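Long-range contacts in virulence protein vsdE (Salmonella enterica, PDB 5LQ6), which acts as a cysteine hydrolase that Salmonella uses as a virulence effector, suppressing host immune responses: residues L48-L58 with N86-L94; N75-Y85 with L106-F116. The protein carries 4 engineered substitutions. All coordinates share one frame; numbering follows the deposited sequence.

Contact 1 (L48-L58 with N86-L94); sequences LYPQNLSRDNL and NIHHRQDIL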
# COMPACT_ATOMS: atom_id res chain seq x y z
N LEU A 48 -16.10 4.45 -12.12
CA LEU A 48 -15.23 3.42 -11.57
C LEU A 48 -14.16 2.95 -12.56
O LEU A 48 -14.36 2.96 -13.78
CB LEU A 48 -16.03 2.18 -11.09
CG LEU A 48 -17.27 2.40 -10.21
CD1 LEU A 48 -17.78 1.07 -9.66
CD2 LEU A 48 -17.00 3.38 -9.07
N TYR A 49 -13.02 2.52 -12.02
CA TYR A 49 -12.14 1.64 -12.77
C TYR A 49 -12.81 0.27 -12.98
O TYR A 49 -13.64 -0.18 -12.17
CB TYR A 49 -10.81 1.45 -12.00
CG TYR A 49 -9.97 2.67 -12.00
CD1 TYR A 49 -9.06 2.92 -13.02
CD2 TYR A 49 -10.07 3.62 -10.99
CE1 TYR A 49 -8.26 4.07 -13.02
CE2 TYR A 49 -9.29 4.75 -10.99
CZ TYR A 49 -8.38 4.99 -12.00
OH TYR A 49 -7.59 6.12 -12.03
N PRO A 50 -12.38 -0.44 -14.04
CA PRO A 50 -12.91 -1.78 -14.29
C PRO A 50 -12.63 -2.78 -13.17
O PRO A 50 -11.68 -2.63 -12.40
CB PRO A 50 -12.17 -2.22 -15.56
CG PRO A 50 -11.58 -1.03 -16.12
CD PRO A 50 -11.35 -0.06 -15.01
N GLN A 51 -13.44 -3.82 -13.10
CA GLN A 51 -13.22 -4.91 -12.17
C GLN A 51 -11.89 -5.58 -12.41
O GLN A 51 -11.19 -5.89 -11.46
CB GLN A 51 -14.33 -5.97 -12.26
CG GLN A 51 -15.65 -5.53 -11.64
CD GLN A 51 -15.49 -5.08 -10.18
OE1 GLN A 51 -14.72 -5.68 -9.42
NE2 GLN A 51 -16.18 -4.00 -9.80
N ASN A 52 -11.55 -5.83 -13.67
CA ASN A 52 -10.24 -6.37 -14.03
C ASN A 52 -9.30 -5.22 -14.39
O ASN A 52 -9.38 -4.66 -15.48
CB ASN A 52 -10.31 -7.37 -15.18
CG ASN A 52 -8.96 -8.02 -15.43
OD1 ASN A 52 -8.38 -8.56 -14.51
ND2 ASN A 52 -8.44 -7.93 -16.62
N LEU A 53 -8.43 -4.85 -13.47
CA LEU A 53 -7.55 -3.73 -13.67
C LEU A 53 -6.48 -4.02 -14.69
O LEU A 53 -6.00 -5.15 -14.84
CB LEU A 53 -6.88 -3.32 -12.34
CG LEU A 53 -7.80 -2.72 -11.31
CD1 LEU A 53 -7.14 -2.61 -9.95
CD2 LEU A 53 -8.36 -1.36 -11.70
N SER A 54 -6.08 -3.00 -15.38
CA SER A 54 -4.98 -3.09 -16.27
C SER A 54 -3.77 -2.45 -15.61
O SER A 54 -3.87 -1.69 -14.62
CB SER A 54 -5.29 -2.34 -17.56
OG SER A 54 -5.33 -0.94 -17.36
N ARG A 55 -2.61 -2.70 -16.19
CA ARG A 55 -1.40 -2.07 -15.70
C ARG A 55 -1.49 -0.56 -15.81
O ARG A 55 -1.07 0.19 -14.94
CB ARG A 55 -0.17 -2.64 -16.40
CG ARG A 55 1.13 -2.17 -15.80
CD ARG A 55 2.28 -2.82 -16.54
NE ARG A 55 3.55 -2.49 -15.94
CZ ARG A 55 4.28 -1.44 -16.26
NH1 ARG A 55 3.85 -0.57 -17.17
NH2 ARG A 55 5.44 -1.24 -15.64
N ASP A 56 -2.06 -0.09 -16.92
CA ASP A 56 -2.22 1.33 -17.12
C ASP A 56 -3.19 1.95 -16.09
O ASP A 56 -2.98 3.07 -15.62
CB ASP A 56 -2.78 1.59 -18.52
CG ASP A 56 -2.92 3.06 -18.76
OD1 ASP A 56 -1.87 3.71 -18.84
OD2 ASP A 56 -4.08 3.55 -18.75
N ASN A 57 -4.24 1.24 -15.73
CA ASN A 57 -5.11 1.66 -14.64
C ASN A 57 -4.30 1.90 -13.38
O ASN A 57 -4.46 2.92 -12.69
CB ASN A 57 -6.23 0.66 -14.30
CG ASN A 57 -7.28 0.47 -15.38
OD1 ASN A 57 -7.87 -0.61 -15.45
ND2 ASN A 57 -7.58 1.50 -16.14
N LEU A 58 -3.46 0.92 -13.04
CA LEU A 58 -2.65 1.06 -11.83
C LEU A 58 -1.71 2.25 -11.86
O LEU A 58 -1.46 2.87 -10.85
CB LEU A 58 -1.84 -0.23 -11.56
CG LEU A 58 -2.60 -1.47 -11.23
CD1 LEU A 58 -1.54 -2.58 -11.08
CD2 LEU A 58 -3.38 -1.31 -9.95
N ASN A 86 -8.26 2.89 -2.53
CA ASN A 86 -8.75 3.25 -3.87
C ASN A 86 -8.87 2.00 -4.75
O ASN A 86 -9.85 1.80 -5.47
CB ASN A 86 -7.85 4.29 -4.53
CG ASN A 86 -7.93 5.65 -3.86
OD1 ASN A 86 -8.79 5.85 -2.99
ND2 ASN A 86 -7.03 6.52 -4.19
N ILE A 87 -7.87 1.12 -4.71
CA ILE A 87 -7.95 -0.08 -5.48
C ILE A 87 -9.14 -0.93 -5.05
O ILE A 87 -9.91 -1.43 -5.89
CB ILE A 87 -6.62 -0.91 -5.37
CG1 ILE A 87 -5.52 -0.19 -6.10
CG2 ILE A 87 -6.80 -2.34 -5.90
CD1 ILE A 87 -4.14 -0.68 -5.70
N HIS A 88 -9.34 -1.07 -3.73
CA HIS A 88 -10.43 -1.88 -3.22
C HIS A 88 -11.79 -1.36 -3.77
O HIS A 88 -12.65 -2.17 -4.10
CB HIS A 88 -10.43 -1.84 -1.70
CG HIS A 88 -11.51 -2.69 -1.11
ND1 HIS A 88 -11.37 -4.05 -0.95
CD2 HIS A 88 -12.75 -2.36 -0.66
CE1 HIS A 88 -12.48 -4.53 -0.41
NE2 HIS A 88 -13.34 -3.53 -0.25
N HIS A 89 -11.95 -0.05 -3.79
CA HIS A 89 -13.23 0.57 -4.20
C HIS A 89 -13.28 0.83 -5.67
O HIS A 89 -14.30 1.34 -6.17
CB HIS A 89 -13.40 1.85 -3.36
CG HIS A 89 -13.71 1.56 -1.93
ND1 HIS A 89 -14.92 1.05 -1.51
CD2 HIS A 89 -12.93 1.62 -0.82
CE1 HIS A 89 -14.88 0.84 -0.20
NE2 HIS A 89 -13.69 1.19 0.24
N ARG A 90 -12.23 0.49 -6.39
CA ARG A 90 -12.11 0.76 -7.82
C ARG A 90 -12.42 2.20 -8.14
O ARG A 90 -13.07 2.52 -9.16
CB ARG A 90 -13.00 -0.21 -8.64
CG ARG A 90 -12.58 -1.66 -8.58
CD ARG A 90 -11.18 -1.83 -9.18
NE ARG A 90 -10.85 -3.21 -9.50
CZ ARG A 90 -10.23 -4.06 -8.69
NH1 ARG A 90 -9.87 -3.71 -7.45
NH2 ARG A 90 -9.96 -5.30 -9.11
N GLN A 91 -11.91 3.11 -7.32
CA GLN A 91 -12.16 4.51 -7.51
C GLN A 91 -11.08 5.36 -6.92
O GLN A 91 -10.55 5.02 -5.86
CB GLN A 91 -13.53 4.85 -6.88
CG GLN A 91 -13.98 6.28 -7.17
CD GLN A 91 -15.41 6.58 -6.65
OE1 GLN A 91 -16.19 5.66 -6.38
NE2 GLN A 91 -15.74 7.87 -6.52
N ASP A 92 -10.78 6.49 -7.56
CA ASP A 92 -9.81 7.44 -7.07
C ASP A 92 -10.44 8.33 -6.01
O ASP A 92 -11.02 9.36 -6.34
CB ASP A 92 -9.19 8.31 -8.17
CG ASP A 92 -8.24 7.54 -9.06
OD1 ASP A 92 -7.55 6.60 -8.59
OD2 ASP A 92 -8.13 7.88 -10.27
N ILE A 93 -10.38 7.93 -4.75
CA ILE A 93 -11.08 8.63 -3.61
C ILE A 93 -10.13 9.33 -2.71
O ILE A 93 -10.23 10.52 -2.48
CB ILE A 93 -11.97 7.67 -2.84
CG1 ILE A 93 -13.04 7.09 -3.75
CG2 ILE A 93 -12.57 8.36 -1.59
CD1 ILE A 93 -13.74 5.89 -3.19
N LEU A 94 -9.13 8.60 -2.17
CA LEU A 94 -8.18 9.16 -1.24
C LEU A 94 -6.87 9.57 -1.89
O LEU A 94 -6.39 8.88 -2.79
CB LEU A 94 -7.88 8.15 -0.14
CG LEU A 94 -9.04 7.57 0.65
CD1 LEU A 94 -8.50 6.67 1.74
CD2 LEU A 94 -9.88 8.67 1.30
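Arg90 spends its guanidinium group on backbone carbonyls: NH2 donates to Gln51 O at 2.7 Å with an N-H...O angle of 161°, NE to Pro50 O at 3.1 Å, and NH1 turns back to Ile87 O in the last turn of the preceding helix. All three acceptors lie close to the guanidinium plane, which leaves the faces for packing, and Leu53 CD1 sits 3.6 Å above one of them, over its centre. The side chain gets there by a bend at chi2 (-63°). Its backbone has positive phi and closes helix 76-89 with a Schellman motif, while its own O accepts from Tyr49 N at 2.9 Å. From Tyr49 the ring runs on to Asp92, where OH donates to OD2 at 2.5 Å on the syn side, ring and carboxylate planes standing 71° apart. Deeper in, Leu53 CD1 touches Ile87 CG2 at 4.1 Å, next to Leu58, which also packs on Val170 of strand 163-172. The loop leading to helix 55-65 is thus joined to the C-terminal end of helix 76-89. The cation is held here by directional hydrogen bonds to neutral carbonyl oxygens, whose partial negative charge probably stabilises it, and its rotation is probably well fixed.

Contact 2 (N75-Y85 with L106-F116); sequences NCVLLSACLHY and LDSAIVDKIIF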
# COMPACT_ATOMS: atom_id res chain seq x y z
N ASN A 75 4.28 10.80 2.61
CA ASN A 75 4.59 9.73 3.51
C ASN A 75 4.14 8.37 2.90
O ASN A 75 2.99 8.20 2.54
CB ASN A 75 3.89 9.94 4.83
CG ASN A 75 4.20 8.87 5.81
OD1 ASN A 75 3.58 7.79 5.75
ND2 ASN A 75 5.11 9.13 6.71
N CYS A 76 5.08 7.43 2.85
CA CYS A 76 4.82 6.17 2.14
C CYS A 76 3.76 5.30 2.80
O CYS A 76 3.00 4.58 2.11
CB CYS A 76 6.08 5.37 1.99
SG CYS A 76 6.86 4.78 3.49
N VAL A 77 3.62 5.38 4.12
CA VAL A 77 2.61 4.58 4.83
C VAL A 77 1.23 5.13 4.47
O VAL A 77 0.30 4.38 4.15
CB VAL A 77 2.84 4.60 6.32
CG1 VAL A 77 1.69 3.93 7.05
CG2 VAL A 77 4.17 3.96 6.64
N LEU A 78 1.09 6.45 4.49
CA LEU A 78 -0.20 7.01 4.10
C LEU A 78 -0.55 6.80 2.65
O LEU A 78 -1.68 6.40 2.31
CB LEU A 78 -0.25 8.53 4.44
CG LEU A 78 -1.60 9.22 4.19
CD1 LEU A 78 -2.80 8.60 4.90
CD2 LEU A 78 -1.46 10.69 4.55
N LEU A 79 0.44 7.03 1.79
CA LEU A 79 0.24 6.84 0.35
C LEU A 79 -0.21 5.43 0.01
O LEU A 79 -1.12 5.21 -0.76
CB LEU A 79 1.48 7.19 -0.45
CG LEU A 79 1.90 8.67 -0.52
CD1 LEU A 79 3.25 8.76 -1.12
CD2 LEU A 79 0.84 9.38 -1.35
N SER A 80 0.48 4.45 0.60
CA SER A 80 0.18 3.07 0.28
C SER A 80 -1.19 2.65 0.76
O SER A 80 -1.86 1.85 0.12
CB SER A 80 1.25 2.16 0.86
OG SER A 80 2.54 2.43 0.36
N ALA A 81 -1.61 3.18 1.92
CA ALA A 81 -2.93 2.88 2.44
C ALA A 81 -4.03 3.54 1.60
O ALA A 81 -5.04 2.91 1.28
CB ALA A 81 -3.01 3.36 3.87
N CYS A 82 -3.82 4.76 1.19
CA CYS A 82 -4.71 5.47 0.26
C CYS A 82 -4.89 4.67 -1.03
O CYS A 82 -5.97 4.44 -1.52
CB CYS A 82 -4.17 6.84 -0.09
SG CYS A 82 -4.36 8.08 1.21
N LEU A 83 -3.75 4.26 -1.60
CA LEU A 83 -3.82 3.51 -2.85
C LEU A 83 -4.55 2.21 -2.65
O LEU A 83 -5.33 1.78 -3.49
CB LEU A 83 -2.40 3.28 -3.38
CG LEU A 83 -2.29 2.56 -4.71
CD1 LEU A 83 -3.12 3.27 -5.78
CD2 LEU A 83 -0.83 2.45 -5.14
N HIS A 84 -4.26 1.48 -1.56
CA HIS A 84 -4.96 0.24 -1.28
C HIS A 84 -6.47 0.40 -1.19
O HIS A 84 -7.25 -0.42 -1.68
CB HIS A 84 -4.38 -0.38 -0.02
CG HIS A 84 -4.84 -1.76 0.27
ND1 HIS A 84 -4.41 -2.85 -0.43
CD2 HIS A 84 -5.64 -2.25 1.24
CE1 HIS A 84 -4.97 -3.94 0.03
NE2 HIS A 84 -5.72 -3.61 1.07
N TYR A 85 -6.86 1.44 -0.48
CA TYR A 85 -8.27 1.77 -0.37
C TYR A 85 -8.90 2.06 -1.73
O TYR A 85 -9.98 1.55 -2.03
CB TYR A 85 -8.44 2.97 0.55
CG TYR A 85 -9.85 3.49 0.77
CD1 TYR A 85 -10.42 4.38 -0.10
CD2 TYR A 85 -10.56 3.05 1.85
CE1 TYR A 85 -11.71 4.87 0.15
CE2 TYR A 85 -11.85 3.55 2.12
CZ TYR A 85 -12.39 4.44 1.23
OH TYR A 85 -13.71 4.94 1.45
N LEU A 106 4.87 7.98 10.52
CA LEU A 106 3.51 7.47 10.69
C LEU A 106 3.42 5.97 10.97
O LEU A 106 3.97 5.15 10.25
CB LEU A 106 2.65 7.78 9.45
CG LEU A 106 2.31 9.22 9.14
CD1 LEU A 106 1.26 9.26 8.05
CD2 LEU A 106 1.81 10.00 10.34
N ASP A 107 2.67 5.64 12.01
CA ASP A 107 2.41 4.26 12.42
C ASP A 107 1.32 3.71 11.52
O ASP A 107 0.22 4.30 11.39
CB ASP A 107 1.97 4.29 13.89
CG ASP A 107 1.60 2.93 14.46
OD1 ASP A 107 1.72 1.89 13.78
OD2 ASP A 107 1.25 2.94 15.67
N SER A 108 1.60 2.59 10.88
CA SER A 108 0.64 1.94 10.01
C SER A 108 -0.61 1.53 10.76
O SER A 108 -1.68 1.44 10.16
CB SER A 108 1.21 0.80 9.17
OG SER A 108 1.66 -0.25 9.97
N ALA A 109 -0.50 1.22 12.06
CA ALA A 109 -1.67 0.86 12.86
C ALA A 109 -2.66 2.04 12.95
O ALA A 109 -3.87 1.88 12.78
CB ALA A 109 -1.25 0.44 14.25
N ILE A 110 -2.13 3.23 13.24
CA ILE A 110 -2.97 4.42 13.30
C ILE A 110 -3.54 4.73 11.93
O ILE A 110 -4.73 5.00 11.77
CB ILE A 110 -2.19 5.64 13.87
CG1 ILE A 110 -1.76 5.33 15.30
CG2 ILE A 110 -2.99 6.95 13.73
CD1 ILE A 110 -0.97 6.47 15.93
N VAL A 111 -2.70 4.63 10.89
CA VAL A 111 -3.20 4.90 9.56
C VAL A 111 -4.29 3.90 9.18
O VAL A 111 -5.33 4.29 8.62
CB VAL A 111 -2.05 4.90 8.49
CG1 VAL A 111 -2.56 4.89 7.06
CG2 VAL A 111 -1.10 6.07 8.75
N ASP A 112 -4.11 2.63 9.48
CA ASP A 112 -5.08 1.64 9.14
C ASP A 112 -6.40 1.85 9.93
O ASP A 112 -7.49 1.71 9.39
CB ASP A 112 -4.57 0.21 9.46
CG ASP A 112 -3.63 -0.34 8.43
OD1 ASP A 112 -3.37 0.29 7.34
OD2 ASP A 112 -3.16 -1.51 8.71
N LYS A 113 -6.27 2.18 11.21
CA LYS A 113 -7.45 2.42 12.03
C LYS A 113 -8.29 3.56 11.43
O LYS A 113 -9.50 3.49 11.39
CB LYS A 113 -7.05 2.71 13.47
CG LYS A 113 -6.73 1.45 14.24
CD LYS A 113 -6.26 1.72 15.66
CE LYS A 113 -5.88 0.42 16.31
NZ LYS A 113 -5.54 0.64 17.74
N ILE A 114 -7.61 4.61 10.94
CA ILE A 114 -8.36 5.75 10.36
C ILE A 114 -8.98 5.37 9.01
O ILE A 114 -10.14 5.59 8.80
CB ILE A 114 -7.44 6.96 10.20
CG1 ILE A 114 -7.00 7.44 11.59
CG2 ILE A 114 -8.12 8.05 9.35
CD1 ILE A 114 -6.02 8.57 11.54
N ILE A 115 -8.18 4.82 8.10
CA ILE A 115 -8.67 4.60 6.73
C ILE A 115 -9.59 3.40 6.63
O ILE A 115 -10.60 3.44 5.97
CB ILE A 115 -7.49 4.53 5.75
CG1 ILE A 115 -6.94 5.94 5.56
CG2 ILE A 115 -7.94 3.94 4.41
CD1 ILE A 115 -5.67 6.01 4.74
N PHE A 116 -9.25 2.30 7.30
CA PHE A 116 -10.01 1.05 7.18
C PHE A 116 -10.90 0.74 8.36
O PHE A 116 -11.83 -0.06 8.21
CB PHE A 116 -9.08 -0.15 6.91
CG PHE A 116 -8.18 0.08 5.71
CD1 PHE A 116 -8.71 0.02 4.44
CD2 PHE A 116 -6.82 0.39 5.91
CE1 PHE A 116 -7.85 0.28 3.33
CE2 PHE A 116 -6.02 0.66 4.80
CZ PHE A 116 -6.56 0.61 3.57
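Helix 76-89, which starts with Cys76 of a probable Cys-His-Asp triad, packs here against helix 108-116 in a protein whose family belongs to the CA clan of cysteine peptidases, the clan of papain. The segment axes approach to 9.8 Å and run in roughly the same direction, 32° apart. In the conformer modelled here, Ile115 is a knob in the hole formed by Leu78, Ala81, Cys82 and Tyr85: its CD1 lies 3.9 Å from Ala81 CB, while CG2, on the other branch, reaches Tyr85 CD2 at 3.8 Å. One turn earlier, Val111 CG1 meets the same Ala81 CB at 3.6 Å. Val77 carries the packing to the start of helix 108-116, its CG1, anti to the backbone N (chi1 172°), lying 3.7 Å from Ser108 CA. At the far end Phe116 CZ comes to the edge of the His84 ring, 3.8 Å from CD2, with the ring planes 75° apart. Beside Cys76, Asn75 OD1 accepts from Leu78 N in an Asx motif and touches Leu106 CD1. Apolar van der Waals contact thus joins the two helices, while the polar ends of His84 and Tyr85 are satisfied outside the pair, NE2 by Tyr214 N and OH by Ser11 OG.

Both contacts use helix 76-89, contact 2 along the turns that follow Cys76 and contact 1 at its C-terminal end, with centres about 17 Å apart. Contact 2 is the more buried, 9 of its 13 touching residues being buried against 3 of 11 in contact 1, and its centre lies 8 Å from that of the chain rather than 13 Å. The chemistry follows: between the two helices apolar packing does the joining, whereas the more peripheral loop-to-helix-end contact relies on directed bonds to carbonyls and a carboxylate. They meet at Leu94, whose CD1 lies 3.5 Å from Tyr85 CD1 and also packs on Ile115 CG2.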